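Side-chain contacts in chromosomal replication initiator protein DNAA (Helicobacter pylori, PDB 2WP0), which probably initiates and regulates chromosomal replication by binding the origin in its ATP-bound form, and is represented by domain I, which binds modulators, and the start of domain II: residues D[16-21]-D[63-68]; D[27-32]-D[55-60]; D[33-38]-D[43-48]; D[68-73]-D[83-88]. One frame throughout, in Å; residues are numbered along the deposited sequence.

In the fold
Three of the four interactions use helix 52-71. Interaction 2 packs its early turns against helix 23-30, interaction 1 sets a later part against the loop after helix 6-16, and interaction 4 joins its end to strand 84-89; interaction 3 is the hairpin of strands 34-35 and 44-49. Along the chain, interaction 3 is nested within 2 and 2 within 1, while 4 follows in series, sharing Glu68 with 1. Centres lie about 9 Å apart for 3 and 4, neighbours in one sheet, and about 16 Å for 1 and 3, on opposite sides of the chain's centre. Together they close the helix-helix-strand-strand-helix-strand domain I, and several residues at interaction 2 also meet another protein.

Interaction 1. Residues D[16-21]-D[63-68]; sequences KQNPKV and GALLKE
Asn18 turns its CG anti to the backbone N (chi1 -180°), which sends the amide toward Leu65 of helix 52-71. The touch is made by one methyl: Leu65 CD2 lies 4.1 Å from Asn18 OD1 and 4.2 Å from Lys20 CB, so it rests against the first and third residues of a type I turn running from Asn18 to Val21. The turn is closed by the backbone bond from Val21 N to Asn18 O, 3.3 Å. Asn18 OD1 also takes a weak bond from Lys20 N at 2.7 Å, bent to 118°. Beyond CB, Lys20 leads away from the helix and is poorly ordered. No hydrogen bond crosses this small surface contact. It sits where the loop between helices 6-16 and 23-30 passes helix 52-71; deeper in, Val21 and Leu66 both pack on Phe30 of helix 23-30, and Leu66 also touches Val85 of strand 84-89.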
loop_
_atom_site.group_PDB
_atom_site.type_symbol
_atom_site.label_atom_id
_atom_site.label_comp_id
_atom_site.label_asym_id
_atom_site.label_seq_id
_atom_site.Cartn_x
_atom_site.Cartn_y
_atom_site.Cartn_z
ATOM N N LYS D 16 0.443 -30.296 -31.508
ATOM C CA LYS D 16 1.700 -30.766 -30.985
ATOM C C LYS D 16 2.772 -30.333 -31.962
ATOM O O LYS D 16 3.770 -29.710 -31.591
ATOM C CB LYS D 16 1.664 -32.284 -30.894
ATOM C CG LYS D 16 2.498 -32.841 -29.771
ATOM C CD LYS D 16 2.257 -34.336 -29.613
ATOM C CE LYS D 16 2.747 -34.836 -28.262
ATOM N NZ LYS D 16 4.083 -34.263 -27.927
ATOM N N GLN D 17 2.529 -30.642 -33.229
ATOM C CA GLN D 17 3.475 -30.373 -34.305
ATOM C C GLN D 17 3.680 -28.885 -34.648
ATOM O O GLN D 17 4.499 -28.552 -35.502
ATOM C CB GLN D 17 3.070 -31.188 -35.533
ATOM C CG GLN D 17 2.790 -30.373 -36.767
ATOM C CD GLN D 17 2.034 -31.167 -37.808
ATOM O OE1 GLN D 17 1.630 -32.312 -37.569
ATOM N NE2 GLN D 17 1.837 -30.565 -38.975
ATOM N N ASN D 18 2.969 -27.994 -33.964
ATOM C CA ASN D 18 3.081 -26.559 -34.235
ATOM C C ASN D 18 4.188 -25.810 -33.488
ATOM O O ASN D 18 4.352 -25.957 -32.271
ATOM C CB ASN D 18 1.745 -25.833 -34.019
ATOM C CG ASN D 18 1.845 -24.332 -34.309
ATOM O OD1 ASN D 18 2.414 -23.568 -33.523
ATOM N ND2 ASN D 18 1.296 -23.911 -35.446
ATOM N N PRO D 19 4.938 -24.985 -34.239
ATOM C CA PRO D 19 5.953 -24.059 -33.730
ATOM C C PRO D 19 5.545 -23.385 -32.420
ATOM O O PRO D 19 6.091 -23.750 -31.395
ATOM C CB PRO D 19 6.065 -23.031 -34.851
ATOM C CG PRO D 19 5.789 -23.826 -36.082
ATOM C CD PRO D 19 4.879 -24.972 -35.710
ATOM N N LYS D 20 4.601 -22.450 -32.443
ATOM C CA LYS D 20 4.369 -21.591 -31.280
ATOM C C LYS D 20 3.764 -22.299 -30.054
ATOM O O LYS D 20 3.301 -21.641 -29.124
ATOM C CB LYS D 20 3.541 -20.361 -31.670
ATOM C CG LYS D 20 3.871 -19.094 -30.864
ATOM C CD LYS D 20 5.091 -18.355 -31.419
ATOM C CE LYS D 20 5.491 -17.172 -30.538
ATOM N NZ LYS D 20 4.388 -16.177 -30.361
ATOM N N VAL D 21 3.782 -23.630 -30.040
ATOM C CA VAL D 21 3.345 -24.400 -28.856
ATOM C C VAL D 21 4.382 -25.396 -28.303
ATOM O O VAL D 21 4.770 -26.360 -28.966
ATOM C CB VAL D 21 2.028 -25.160 -29.101
ATOM C CG1 VAL D 21 1.984 -25.727 -30.511
ATOM C CG2 VAL D 21 1.884 -26.275 -28.079
ATOM N N GLY D 63 -6.808 -19.692 -28.260
ATOM C CA GLY D 63 -7.978 -19.688 -29.120
ATOM C C GLY D 63 -7.636 -19.260 -30.521
ATOM O O GLY D 63 -8.145 -19.822 -31.482
ATOM N N ALA D 64 -6.770 -18.260 -30.646
ATOM C CA ALA D 64 -6.402 -17.762 -31.969
ATOM C C ALA D 64 -5.504 -18.763 -32.677
ATOM O O ALA D 64 -5.659 -18.999 -33.875
ATOM C CB ALA D 64 -5.724 -16.425 -31.873
ATOM N N LEU D 65 -4.560 -19.334 -31.934
ATOM C CA LEU D 65 -3.748 -20.430 -32.445
ATOM C C LEU D 65 -4.603 -21.548 -32.990
ATOM O O LEU D 65 -4.278 -22.111 -34.014
ATOM C CB LEU D 65 -2.847 -20.996 -31.354
ATOM C CG LEU D 65 -1.429 -20.432 -31.291
ATOM C CD1 LEU D 65 -0.790 -20.579 -29.884
ATOM C CD2 LEU D 65 -0.582 -21.071 -32.401
ATOM N N LEU D 66 -5.691 -21.878 -32.304
ATOM C CA LEU D 66 -6.554 -22.971 -32.751
ATOM C C LEU D 66 -7.377 -22.595 -33.963
ATOM O O LEU D 66 -7.460 -23.365 -34.922
ATOM C CB LEU D 66 -7.496 -23.416 -31.666
ATOM C CG LEU D 66 -6.742 -23.927 -30.461
ATOM C CD1 LEU D 66 -7.174 -25.294 -29.953
ATOM C CD2 LEU D 66 -5.230 -23.727 -30.523
ATOM N N LYS D 67 -8.014 -21.431 -33.910
ATOM C CA LYS D 67 -8.694 -20.936 -35.081
ATOM C C LYS D 67 -7.719 -21.056 -36.260
ATOM O O LYS D 67 -7.985 -21.743 -37.250
ATOM C CB LYS D 67 -9.125 -19.488 -34.867
ATOM C CG LYS D 67 -10.536 -19.321 -34.327
ATOM C CD LYS D 67 -10.561 -18.652 -32.960
ATOM C CE LYS D 67 -11.873 -17.868 -32.749
ATOM N NZ LYS D 67 -11.922 -17.031 -31.494
ATOM N N GLU D 68 -6.574 -20.400 -36.121
ATOM C CA GLU D 68 -5.520 -20.431 -37.127
ATOM C C GLU D 68 -5.288 -21.841 -37.653
ATOM O O GLU D 68 -5.808 -22.222 -38.694
ATOM C CB GLU D 68 -4.231 -19.889 -36.513
ATOM C CG GLU D 68 -3.058 -19.825 -37.456
ATOM C CD GLU D 68 -2.092 -18.723 -37.069
ATOM O OE1 GLU D 68 -1.374 -18.855 -36.054
ATOM O OE2 GLU D 68 -2.063 -17.698 -37.778
#

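Interaction 2. Residues D[27-32]-D[55-60]; sequences ENYFSQ and CTTITA
Between 27-32 and 55-60 the backbones come nearest at Tyr29 and Ile58, CA atoms 6.8 Å apart, with a wider pi-type turn in the first helix at 27-30. The tyrosine does most of the touching. Its CG stands anti to the carbonyl carbon (chi1 -71°), and the ring runs out along the second helix, past two successive residues. Near the root of the ring, Tyr29 CD1 meets Ile58 CG1 at 3.8 Å, the two side chains sliding past each other in opposite directions. Farther out, Thr57 comes in at about a right angle and offers its methyl: Thr57 CG2 is 3.7 Å from Tyr29 CE1 and 3.7 Å from Tyr29 OH. Both approaches to the ring are oblique. With OG1 beside the backbone N (chi1 -57°) and bonded to the carbonyl of Val53, Thr57 has CG2 as the branch that faces the ring. Beside the tyrosine, Gln32, just past the helix, folds back onto its last turn, and Gln32 NE2 bonds Asn28 O at 2.8 Å. Tyr29 OH and Gln32 NE2 each also bond the backbone of a chain of another protein, which packs on Asn28 and Thr57 as well. This is a helix-helix contact in domain I that also takes part in binding another protein, consistent with the domain's interaction with DnaA modulators.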
loop_
_atom_site.group_PDB
_atom_site.type_symbol
_atom_site.label_atom_id
_atom_site.label_comp_id
_atom_site.label_asym_id
_atom_site.label_seq_id
_atom_site.Cartn_x
_atom_site.Cartn_y
_atom_site.Cartn_z
ATOM N N GLU D 27 1.092 -30.452 -23.151
ATOM C CA GLU D 27 0.845 -31.428 -22.088
ATOM C C GLU D 27 -0.125 -30.874 -21.056
ATOM O O GLU D 27 -1.187 -31.436 -20.805
ATOM C CB GLU D 27 2.161 -31.798 -21.407
ATOM C CG GLU D 27 2.275 -33.267 -21.089
ATOM C CD GLU D 27 2.918 -34.063 -22.222
ATOM O OE1 GLU D 27 4.139 -33.875 -22.459
ATOM O OE2 GLU D 27 2.218 -34.884 -22.872
ATOM N N ASN D 28 0.253 -29.748 -20.474
ATOM C CA ASN D 28 -0.544 -29.110 -19.445
ATOM C C ASN D 28 -1.914 -28.647 -19.923
ATOM O O ASN D 28 -2.879 -28.628 -19.162
ATOM C CB ASN D 28 0.221 -27.926 -18.855
ATOM C CG ASN D 28 1.472 -28.351 -18.093
ATOM O OD1 ASN D 28 2.365 -27.539 -17.860
ATOM N ND2 ASN D 28 1.534 -29.627 -17.690
ATOM N N TYR D 29 -2.002 -28.258 -21.187
ATOM C CA TYR D 29 -3.237 -27.669 -21.693
ATOM C C TYR D 29 -3.882 -28.563 -22.741
ATOM O O TYR D 29 -4.880 -29.238 -22.464
ATOM C CB TYR D 29 -3.004 -26.230 -22.225
ATOM C CG TYR D 29 -2.725 -25.234 -21.116
ATOM C CD1 TYR D 29 -3.753 -24.799 -20.262
ATOM C CD2 TYR D 29 -1.445 -24.742 -20.901
ATOM C CE1 TYR D 29 -3.506 -23.897 -19.245
ATOM C CE2 TYR D 29 -1.190 -23.838 -19.879
ATOM C CZ TYR D 29 -2.223 -23.422 -19.061
ATOM O OH TYR D 29 -1.963 -22.543 -18.048
ATOM N N PHE D 30 -3.293 -28.575 -23.931
ATOM C CA PHE D 30 -3.983 -29.094 -25.109
ATOM C C PHE D 30 -4.427 -30.554 -25.016
ATOM O O PHE D 30 -5.507 -30.898 -25.484
ATOM C CB PHE D 30 -3.152 -28.853 -26.362
ATOM C CG PHE D 30 -3.047 -27.415 -26.738
ATOM C CD1 PHE D 30 -4.114 -26.759 -27.325
ATOM C CD2 PHE D 30 -1.883 -26.707 -26.506
ATOM C CE1 PHE D 30 -4.017 -25.421 -27.691
ATOM C CE2 PHE D 30 -1.776 -25.358 -26.865
ATOM C CZ PHE D 30 -2.840 -24.723 -27.462
ATOM N N SER D 31 -3.603 -31.399 -24.409
ATOM C CA SER D 31 -3.931 -32.814 -24.266
ATOM C C SER D 31 -5.288 -33.069 -23.587
ATOM O O SER D 31 -5.956 -34.077 -23.861
ATOM C CB SER D 31 -2.841 -33.485 -23.453
ATOM O OG SER D 31 -2.481 -32.657 -22.364
ATOM N N GLN D 32 -5.680 -32.146 -22.704
ATOM C CA GLN D 32 -6.905 -32.244 -21.907
ATOM C C GLN D 32 -8.166 -31.823 -22.652
ATOM O O GLN D 32 -9.282 -31.929 -22.129
ATOM C CB GLN D 32 -6.776 -31.356 -20.681
ATOM C CG GLN D 32 -5.576 -31.646 -19.797
ATOM C CD GLN D 32 -5.775 -31.090 -18.403
ATOM O OE1 GLN D 32 -6.739 -31.438 -17.711
ATOM N NE2 GLN D 32 -4.876 -30.215 -17.983
ATOM N N CYS D 55 -11.002 -24.249 -19.676
ATOM C CA CYS D 55 -11.800 -23.710 -20.763
ATOM C C CYS D 55 -11.461 -22.237 -20.998
ATOM O O CYS D 55 -11.394 -21.776 -22.140
ATOM C CB CYS D 55 -13.297 -23.894 -20.504
ATOM S SG CYS D 55 -14.397 -23.133 -21.758
ATOM N N THR D 56 -11.219 -21.506 -19.917
ATOM C CA THR D 56 -10.965 -20.072 -20.015
ATOM C C THR D 56 -9.532 -19.738 -20.411
ATOM O O THR D 56 -9.309 -18.879 -21.269
ATOM C CB THR D 56 -11.324 -19.354 -18.702
ATOM O OG1 THR D 56 -12.739 -19.385 -18.533
ATOM C CG2 THR D 56 -10.863 -17.901 -18.723
ATOM N N THR D 57 -8.561 -20.407 -19.789
ATOM C CA THR D 57 -7.148 -20.113 -20.057
ATOM C C THR D 57 -6.762 -20.512 -21.462
ATOM O O THR D 57 -6.155 -19.741 -22.209
ATOM C CB THR D 57 -6.223 -20.817 -19.067
ATOM O OG1 THR D 57 -6.591 -20.424 -17.735
ATOM C CG2 THR D 57 -4.757 -20.444 -19.349
ATOM N N ILE D 58 -7.136 -21.730 -21.815
ATOM C CA ILE D 58 -6.915 -22.181 -23.158
ATOM C C ILE D 58 -7.520 -21.134 -24.097
ATOM O O ILE D 58 -6.797 -20.553 -24.915
ATOM C CB ILE D 58 -7.515 -23.577 -23.392
ATOM C CG1 ILE D 58 -6.763 -24.625 -22.592
ATOM C CG2 ILE D 58 -7.429 -23.965 -24.843
ATOM C CD1 ILE D 58 -7.228 -26.005 -22.917
ATOM N N THR D 59 -8.826 -20.877 -23.966
ATOM C CA THR D 59 -9.513 -19.947 -24.873
ATOM C C THR D 59 -8.775 -18.598 -24.973
ATOM O O THR D 59 -8.572 -18.062 -26.061
ATOM C CB THR D 59 -10.981 -19.687 -24.475
ATOM O OG1 THR D 59 -11.826 -20.742 -24.940
ATOM C CG2 THR D 59 -11.454 -18.407 -25.104
ATOM N N ALA D 60 -8.355 -18.067 -23.829
ATOM C CA ALA D 60 -7.632 -16.800 -23.798
ATOM C C ALA D 60 -6.241 -16.882 -24.449
ATOM O O ALA D 60 -5.851 -15.984 -25.188
ATOM C CB ALA D 60 -7.546 -16.246 -22.359
#

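Interaction 3. Residues D[33-38]-D[43-48]; sequences LKYNPN and DIAFFY
Lys34 and Tyr48 form an antiparallel hydrogen-bonded pair, Lys34 N to Tyr48 O at 2.8 Å and Tyr48 N back to Lys34 O. On their face of the sheet, Lys34 CG lies against Tyr48 CB at 3.8 Å. Asn36 swings its CG anti to the backbone N (chi1 -155°), placing OD1 over one face of the Tyr48 ring, the amide plane tilted 37° from it. Asn36 N adds only a weak bond to Phe46 O. The non-hydrogen-bonded pair Tyr35 and Phe47 sends its rings to the other face. Tyr35 also extends with CG opposite its backbone N (chi1 -167°), which brings its CD1 to Phe47 CE2 at 3.5 Å; the rings meet obliquely, centroids 5.6 Å apart. Ala45 CB touches the edge of the Tyr35 ring, 4.0 Å from CE1. Leu33, just before the strand, reaches Phe47 CB with its CD1 at 3.9 Å. This inner face is covered by helix 6-16, whose Ile11 touches both Tyr35 and Phe47, and by helix 52-71 through Leu70 on Ala45, with Ile58 on Leu33 beside it; strand 84-89 continues the sheet alongside 44-49.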
loop_
_atom_site.group_PDB
_atom_site.type_symbol
_atom_site.label_atom_id
_atom_site.label_comp_id
_atom_site.label_asym_id
_atom_site.label_seq_id
_atom_site.Cartn_x
_atom_site.Cartn_y
_atom_site.Cartn_z
ATOM N N LEU D 33 -7.958 -31.319 -23.863
ATOM C CA LEU D 33 -9.006 -30.824 -24.741
ATOM C C LEU D 33 -9.682 -32.005 -25.436
ATOM O O LEU D 33 -9.025 -32.996 -25.770
ATOM C CB LEU D 33 -8.340 -29.935 -25.785
ATOM C CG LEU D 33 -8.964 -28.618 -26.187
ATOM C CD1 LEU D 33 -9.856 -28.180 -25.073
ATOM C CD2 LEU D 33 -7.844 -27.630 -26.431
ATOM N N LYS D 34 -10.982 -31.938 -25.669
ATOM C CA LYS D 34 -11.547 -33.019 -26.448
ATOM C C LYS D 34 -12.700 -32.639 -27.335
ATOM O O LYS D 34 -13.509 -31.780 -26.993
ATOM C CB LYS D 34 -11.874 -34.222 -25.584
ATOM C CG LYS D 34 -12.942 -34.012 -24.568
ATOM C CD LYS D 34 -12.748 -35.072 -23.527
ATOM C CE LYS D 34 -12.048 -36.259 -24.168
ATOM N NZ LYS D 34 -11.152 -36.945 -23.208
ATOM N N TYR D 35 -12.756 -33.316 -28.478
ATOM C CA TYR D 35 -13.570 -32.880 -29.599
ATOM C C TYR D 35 -15.050 -33.196 -29.457
ATOM O O TYR D 35 -15.441 -34.179 -28.816
ATOM C CB TYR D 35 -13.028 -33.462 -30.904
ATOM C CG TYR D 35 -13.611 -32.818 -32.143
ATOM C CD1 TYR D 35 -13.692 -31.431 -32.257
ATOM C CD2 TYR D 35 -14.075 -33.593 -33.197
ATOM C CE1 TYR D 35 -14.214 -30.837 -33.380
ATOM C CE2 TYR D 35 -14.599 -33.008 -34.321
ATOM C CZ TYR D 35 -14.667 -31.632 -34.411
ATOM O OH TYR D 35 -15.199 -31.056 -35.543
ATOM N N ASN D 36 -15.853 -32.351 -30.098
ATOM C CA ASN D 36 -17.299 -32.336 -29.946
ATOM C C ASN D 36 -17.995 -32.348 -31.312
ATOM O O ASN D 36 -18.411 -31.299 -31.796
ATOM C CB ASN D 36 -17.680 -31.071 -29.177
ATOM C CG ASN D 36 -18.985 -31.199 -28.438
ATOM O OD1 ASN D 36 -19.258 -30.423 -27.522
ATOM N ND2 ASN D 36 -19.804 -32.166 -28.825
ATOM N N PRO D 37 -18.108 -33.537 -31.942
ATOM C CA PRO D 37 -18.731 -33.701 -33.265
ATOM C C PRO D 37 -20.237 -33.447 -33.258
ATOM O O PRO D 37 -20.810 -33.127 -34.293
ATOM C CB PRO D 37 -18.431 -35.164 -33.618
ATOM C CG PRO D 37 -17.260 -35.541 -32.758
ATOM C CD PRO D 37 -17.480 -34.787 -31.482
ATOM N N ASN D 38 -20.878 -33.623 -32.115
ATOM C CA ASN D 38 -22.189 -33.044 -31.912
ATOM C C ASN D 38 -21.853 -31.589 -31.636
ATOM O O ASN D 38 -20.888 -31.306 -30.933
ATOM C CB ASN D 38 -22.910 -33.659 -30.703
ATOM C CG ASN D 38 -22.348 -35.026 -30.292
ATOM O OD1 ASN D 38 -23.105 -35.939 -29.966
ATOM N ND2 ASN D 38 -21.025 -35.160 -30.282
ATOM N N ASP D 43 -18.241 -24.604 -39.809
ATOM C CA ASP D 43 -17.703 -23.256 -39.671
ATOM C C ASP D 43 -17.233 -23.030 -38.224
ATOM O O ASP D 43 -16.631 -22.000 -37.918
ATOM C CB ASP D 43 -18.738 -22.197 -40.105
ATOM C CG ASP D 43 -19.906 -22.062 -39.124
ATOM O OD1 ASP D 43 -19.652 -21.949 -37.898
ATOM O OD2 ASP D 43 -21.078 -22.029 -39.569
ATOM N N ILE D 44 -17.536 -23.994 -37.348
ATOM C CA ILE D 44 -17.006 -24.014 -35.987
ATOM C C ILE D 44 -16.528 -25.399 -35.597
ATOM O O ILE D 44 -17.056 -26.406 -36.069
ATOM C CB ILE D 44 -18.048 -23.649 -34.905
ATOM C CG1 ILE D 44 -18.889 -22.443 -35.276
ATOM C CG2 ILE D 44 -17.362 -23.359 -33.569
ATOM C CD1 ILE D 44 -19.805 -22.052 -34.155
ATOM N N ALA D 45 -15.541 -25.433 -34.707
ATOM C CA ALA D 45 -15.163 -26.655 -33.996
ATOM C C ALA D 45 -15.435 -26.492 -32.496
ATOM O O ALA D 45 -15.104 -25.470 -31.898
ATOM C CB ALA D 45 -13.696 -27.005 -34.246
ATOM N N PHE D 46 -16.060 -27.498 -31.903
ATOM C CA PHE D 46 -16.316 -27.477 -30.475
ATOM C C PHE D 46 -15.410 -28.469 -29.757
ATOM O O PHE D 46 -15.262 -29.613 -30.185
ATOM C CB PHE D 46 -17.788 -27.787 -30.181
ATOM C CG PHE D 46 -18.697 -26.609 -30.348
ATOM C CD1 PHE D 46 -18.885 -25.709 -29.314
ATOM C CD2 PHE D 46 -19.362 -26.396 -31.540
ATOM C CE1 PHE D 46 -19.722 -24.614 -29.470
ATOM C CE2 PHE D 46 -20.201 -25.304 -31.699
ATOM C CZ PHE D 46 -20.379 -24.413 -30.665
ATOM N N PHE D 47 -14.789 -28.012 -28.677
ATOM C CA PHE D 47 -14.009 -28.877 -27.809
ATOM C C PHE D 47 -14.526 -28.769 -26.387
ATOM O O PHE D 47 -15.108 -27.752 -25.989
ATOM C CB PHE D 47 -12.525 -28.504 -27.830
ATOM C CG PHE D 47 -11.979 -28.343 -29.198
ATOM C CD1 PHE D 47 -11.930 -27.097 -29.790
ATOM C CD2 PHE D 47 -11.555 -29.438 -29.918
ATOM C CE1 PHE D 47 -11.445 -26.940 -31.080
ATOM C CE2 PHE D 47 -11.075 -29.291 -31.207
ATOM C CZ PHE D 47 -11.016 -28.037 -31.788
ATOM N N TYR D 48 -14.301 -29.833 -25.629
ATOM C CA TYR D 48 -14.565 -29.827 -24.211
ATOM C C TYR D 48 -13.252 -29.709 -23.449
ATOM O O TYR D 48 -12.234 -30.262 -23.850
ATOM C CB TYR D 48 -15.295 -31.100 -23.802
ATOM C CG TYR D 48 -16.772 -31.088 -24.109
ATOM C CD1 TYR D 48 -17.595 -30.068 -23.635
ATOM C CD2 TYR D 48 -17.355 -32.109 -24.850
ATOM C CE1 TYR D 48 -18.963 -30.058 -23.898
ATOM C CE2 TYR D 48 -18.723 -32.114 -25.120
ATOM C CZ TYR D 48 -19.523 -31.084 -24.640
ATOM O OH TYR D 48 -20.878 -31.092 -24.902
#

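Interaction 4. Residues D[68-73]-D[83-88]; sequences EILSQN and VDVRIE
Within the beta-alpha-beta unit of strand 44-49, helix 52-71 and strand 84-89, this contact joins the end of the helix to the last strand through Leu70 against Val83 and Val85. With Leu70 CG anti to the carbonyl carbon (chi1 -80°), its CD1 lies against Val85 CG1, modelled at 3.3 Å, and also near Val83, whose CG1 position is doubtful. Both valines cross the leucine obliquely. The residue between them, Asp84, is directed away from the helix, as the alternation of a strand requires. Because strands 44-49 and 84-89 are parallel neighbours, the chain crosses over through helix 52-71, and Leu70 reaches both of them: it also packs on Ala45. Ser71 is the other contact from the helix. Its OG stands 3.3 Å from Val83 N, but the angle is too poor for a hydrogen bond, and the hydroxyl is bonded instead to the carbonyl of Lys67 one turn back. The helix then runs out; Asn73 N bonds Leu70 O at 3.1 Å, and Asn73 ND2 makes a weak bond to Ile69 O. Val83, just before the strand, also touches Met77, and Val85 touches Leu66, while Ile69 packs on Leu14 of helix 6-16.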
loop_
_atom_site.group_PDB
_atom_site.type_symbol
_atom_site.label_atom_id
_atom_site.label_comp_id
_atom_site.label_asym_id
_atom_site.label_seq_id
_atom_site.Cartn_x
_atom_site.Cartn_y
_atom_site.Cartn_z
ATOM N N GLU D 68 -6.574 -20.400 -36.121
ATOM C CA GLU D 68 -5.520 -20.431 -37.127
ATOM C C GLU D 68 -5.288 -21.841 -37.653
ATOM O O GLU D 68 -5.808 -22.222 -38.694
ATOM C CB GLU D 68 -4.231 -19.889 -36.513
ATOM C CG GLU D 68 -3.058 -19.825 -37.456
ATOM C CD GLU D 68 -2.092 -18.723 -37.069
ATOM O OE1 GLU D 68 -1.374 -18.855 -36.054
ATOM O OE2 GLU D 68 -2.063 -17.698 -37.778
ATOM N N ILE D 69 -4.495 -22.603 -36.910
ATOM C CA ILE D 69 -4.257 -24.025 -37.168
ATOM C C ILE D 69 -5.398 -24.754 -37.898
ATOM O O ILE D 69 -5.150 -25.484 -38.858
ATOM C CB ILE D 69 -3.966 -24.766 -35.852
ATOM C CG1 ILE D 69 -2.657 -24.261 -35.236
ATOM C CG2 ILE D 69 -3.960 -26.277 -36.082
ATOM C CD1 ILE D 69 -2.256 -25.000 -33.998
ATOM N N LEU D 70 -6.633 -24.558 -37.434
ATOM C CA LEU D 70 -7.803 -25.201 -38.031
ATOM C C LEU D 70 -8.118 -24.706 -39.448
ATOM O O LEU D 70 -8.285 -25.518 -40.369
ATOM C CB LEU D 70 -9.031 -25.025 -37.143
ATOM C CG LEU D 70 -9.166 -25.953 -35.941
ATOM C CD1 LEU D 70 -10.540 -25.801 -35.286
ATOM C CD2 LEU D 70 -8.932 -27.388 -36.374
ATOM N N SER D 71 -8.204 -23.382 -39.616
ATOM C CA SER D 71 -8.488 -22.773 -40.920
ATOM C C SER D 71 -7.463 -23.167 -41.977
ATOM O O SER D 71 -7.795 -23.332 -43.153
ATOM C CB SER D 71 -8.508 -21.250 -40.807
ATOM O OG SER D 71 -9.458 -20.812 -39.862
ATOM N N GLN D 72 -6.214 -23.306 -41.545
ATOM C CA GLN D 72 -5.101 -23.594 -42.436
ATOM C C GLN D 72 -4.990 -25.085 -42.776
ATOM O O GLN D 72 -4.076 -25.488 -43.506
ATOM C CB GLN D 72 -3.795 -23.105 -41.804
ATOM C CG GLN D 72 -2.568 -23.389 -42.639
ATOM C CD GLN D 72 -1.408 -23.853 -41.801
ATOM O OE1 GLN D 72 -1.350 -23.578 -40.595
ATOM N NE2 GLN D 72 -0.472 -24.563 -42.428
ATOM N N ASN D 73 -5.914 -25.901 -42.263
ATOM C CA ASN D 73 -5.905 -27.340 -42.547
ATOM C C ASN D 73 -7.268 -27.945 -42.919
ATOM O O ASN D 73 -8.317 -27.409 -42.563
ATOM C CB ASN D 73 -5.280 -28.107 -41.380
ATOM C CG ASN D 73 -3.763 -28.148 -41.451
ATOM O OD1 ASN D 73 -3.188 -28.730 -42.371
ATOM N ND2 ASN D 73 -3.107 -27.533 -40.475
ATOM N N VAL D 83 -12.709 -21.355 -40.071
ATOM C CA VAL D 83 -13.345 -22.042 -38.928
ATOM C C VAL D 83 -13.103 -21.445 -37.533
ATOM O O VAL D 83 -11.967 -21.171 -37.144
ATOM C CB VAL D 83 -12.988 -23.551 -38.906
ATOM C CG1 VAL D 83 -11.639 -23.771 -38.269
ATOM C CG2 VAL D 83 -14.060 -24.339 -38.164
ATOM N N ASP D 84 -14.199 -21.248 -36.803
ATOM C CA ASP D 84 -14.194 -20.678 -35.454
ATOM C C ASP D 84 -14.001 -21.815 -34.445
ATOM O O ASP D 84 -14.411 -22.951 -34.696
ATOM C CB ASP D 84 -15.530 -19.945 -35.213
ATOM C CG ASP D 84 -15.567 -19.142 -33.909
ATOM O OD1 ASP D 84 -14.496 -18.832 -33.337
ATOM O OD2 ASP D 84 -16.692 -18.806 -33.460
ATOM N N VAL D 85 -13.363 -21.531 -33.314
ATOM C CA VAL D 85 -13.240 -22.538 -32.268
ATOM C C VAL D 85 -14.008 -22.114 -31.023
ATOM O O VAL D 85 -13.977 -20.941 -30.623
ATOM C CB VAL D 85 -11.777 -22.839 -31.901
ATOM C CG1 VAL D 85 -11.017 -23.358 -33.108
ATOM C CG2 VAL D 85 -11.111 -21.601 -31.349
ATOM N N ARG D 86 -14.718 -23.071 -30.435
ATOM C CA ARG D 86 -15.440 -22.840 -29.200
ATOM C C ARG D 86 -15.151 -23.995 -28.271
ATOM O O ARG D 86 -15.532 -25.124 -28.548
ATOM C CB ARG D 86 -16.941 -22.758 -29.459
ATOM C CG ARG D 86 -17.773 -22.491 -28.199
ATOM C CD ARG D 86 -18.119 -20.996 -28.088
ATOM N NE ARG D 86 -18.754 -20.481 -29.294
ATOM C CZ ARG D 86 -19.001 -19.193 -29.541
ATOM N NH1 ARG D 86 -18.674 -18.265 -28.646
ATOM N NH2 ARG D 86 -19.576 -18.822 -30.694
ATOM N N ILE D 87 -14.456 -23.719 -27.176
ATOM C CA ILE D 87 -14.241 -24.741 -26.158
ATOM C C ILE D 87 -15.130 -24.526 -24.920
ATOM O O ILE D 87 -15.448 -23.386 -24.566
ATOM C CB ILE D 87 -12.765 -24.869 -25.776
ATOM C CG1 ILE D 87 -12.642 -25.030 -24.269
ATOM C CG2 ILE D 87 -11.975 -23.673 -26.258
ATOM C CD1 ILE D 87 -11.382 -25.693 -23.867
ATOM N N GLU D 88 -15.543 -25.624 -24.292
ATOM C CA GLU D 88 -16.497 -25.569 -23.193
ATOM C C GLU D 88 -16.108 -26.508 -22.071
ATOM O O GLU D 88 -15.156 -27.259 -22.199
ATOM C CB GLU D 88 -17.872 -25.983 -23.688
ATOM C CG GLU D 88 -18.605 -24.947 -24.505
ATOM C CD GLU D 88 -19.809 -25.544 -25.224
ATOM O OE1 GLU D 88 -19.619 -26.513 -25.990
ATOM O OE2 GLU D 88 -20.946 -25.060 -25.023
#